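Local coordinates for minor capsid protein VP1 (Human bocavirus 3, PDB 5US7) that self-assembles, as 60 copies, into the T=1 icosahedral capsid that encloses the viral genome, at residues A201-E204 against E210-I213. Numbering follows the deposited sequence.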
loop_
_atom_site.group_PDB
_atom_site.type_symbol
_atom_site.label_atom_id
_atom_site.label_comp_id
_atom_site.label_asym_id
_atom_site.label_seq_id
_atom_site.Cartn_x
_atom_site.Cartn_y
_atom_site.Cartn_z
ATOM N N ALA A 201 -107.500 5.556 -52.880
ATOM C CA ALA A 201 -106.925 6.714 -53.567
ATOM C C ALA A 201 -107.044 6.636 -55.078
ATOM O O ALA A 201 -106.084 6.929 -55.795
ATOM C CB ALA A 201 -105.454 6.910 -53.209
ATOM N N GLU A 202 -108.215 6.234 -55.564
ATOM C CA GLU A 202 -108.543 6.401 -56.972
ATOM C C GLU A 202 -108.295 7.861 -57.399
ATOM O O GLU A 202 -107.542 8.069 -58.347
ATOM C CB GLU A 202 -109.988 5.975 -57.261
ATOM C CG GLU A 202 -110.315 4.518 -57.080
ATOM C CD GLU A 202 -111.807 4.295 -57.156
ATOM O OE1 GLU A 202 -112.554 5.280 -57.007
ATOM O OE2 GLU A 202 -112.241 3.159 -57.404
ATOM N N MET A 203 -108.890 8.879 -56.759
ATOM C CA MET A 203 -110.010 8.797 -55.819
ATOM C C MET A 203 -111.233 9.297 -56.572
ATOM O O MET A 203 -111.115 10.170 -57.431
ATOM C CB MET A 203 -109.768 9.627 -54.562
ATOM C CG MET A 203 -109.841 11.118 -54.793
ATOM S SD MET A 203 -109.199 12.061 -53.412
ATOM C CE MET A 203 -107.468 12.087 -53.840
ATOM N N GLU A 204 -112.406 8.745 -56.280
ATOM C CA GLU A 204 -113.612 9.079 -57.024
ATOM C C GLU A 204 -114.657 9.686 -56.102
ATOM O O GLU A 204 -115.025 9.082 -55.088
ATOM C CB GLU A 204 -114.180 7.854 -57.739
ATOM C CG GLU A 204 -115.433 8.161 -58.544
ATOM C CD GLU A 204 -115.194 9.155 -59.670
ATOM O OE1 GLU A 204 -114.024 9.399 -60.034
ATOM O OE2 GLU A 204 -116.186 9.709 -60.185
ATOM N N GLU A 210 -109.935 7.557 -49.140
ATOM C CA GLU A 210 -109.043 7.533 -50.291
ATOM C C GLU A 210 -108.198 8.798 -50.367
ATOM O O GLU A 210 -107.026 8.746 -50.754
ATOM C CB GLU A 210 -109.836 7.340 -51.583
ATOM C CG GLU A 210 -110.367 5.930 -51.799
ATOM C CD GLU A 210 -111.076 5.780 -53.131
ATOM O OE1 GLU A 210 -111.383 6.814 -53.754
ATOM O OE2 GLU A 210 -111.294 4.635 -53.576
ATOM N N LYS A 211 -108.768 9.946 -49.998
ATOM C CA LYS A 211 -108.001 11.184 -50.060
ATOM C C LYS A 211 -106.866 11.181 -49.048
ATOM O O LYS A 211 -105.769 11.663 -49.342
ATOM C CB LYS A 211 -108.908 12.387 -49.834
ATOM C CG LYS A 211 -108.178 13.709 -49.947
ATOM C CD LYS A 211 -109.136 14.877 -49.904
ATOM C CE LYS A 211 -108.393 16.191 -49.998
ATOM N NZ LYS A 211 -107.626 16.476 -48.761
ATOM N N ALA A 212 -107.107 10.648 -47.854
ATOM C CA ALA A 212 -106.023 10.509 -46.892
ATOM C C ALA A 212 -104.995 9.493 -47.360
ATOM O O ALA A 212 -103.805 9.639 -47.069
ATOM C CB ALA A 212 -106.575 10.113 -45.528
ATOM N N ILE A 213 -105.430 8.458 -48.076
ATOM C CA ILE A 213 -104.487 7.490 -48.619
ATOM C C ILE A 213 -103.746 8.076 -49.809
ATOM O O ILE A 213 -102.575 7.764 -50.031
ATOM C CB ILE A 213 -105.216 6.188 -48.991
ATOM C CG1 ILE A 213 -105.746 5.501 -47.737
ATOM C CG2 ILE A 213 -104.300 5.248 -49.734
ATOM C CD1 ILE A 213 -106.647 4.323 -48.029
#
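Glu210, the first residue of the short helix 210-215, lays its extended side chain along the backbone of loop residues 201-204. Its CB and CG pass beside the amide of Ala201. CG stands beside the backbone N and anti to the carbonyl carbon (chi1 -74°), and the chain runs extended beyond it, which carries the carboxylate past Ala201 to the backbone at Met203 and Glu204. There OE1 takes a weak hydrogen bond from Glu204 N, 3.3 Å long and 150° at the hydrogen. The same oxygen lies close to CA and CB of Met203. The peptide bond between Glu202 and Met203 is modelled as cis, within the turn that presents the Glu204 amide to this oxygen.

OE2 lies nearest the Glu202 carboxylate. The two carboxylates are turned 61° from each other, and Glu202 OE1 lies 3.7 Å from Glu210 OE2. With Glu199 also near Glu202, this acidic cluster might favour protonation of one of the group.

Met203 crosses Lys211 near the root of its side chain. Its SD rests against Lys211 CB at 3.6 Å and also touches Lys211 CA, and CE lies alongside, 3.9 Å from Lys211 CA. Ala201 CB meets Ile213 CG2 at 4.0 Å, a small apolar contact beside the helix.

Met203 also packs on Ile501 of a second subunit, and Ala212 on Leu375 of a third. The arrangement is a local loop-to-helix packing, in the long insertion between strands 185-190 and 228-230 of the parvovirus jelly-roll capsid protein.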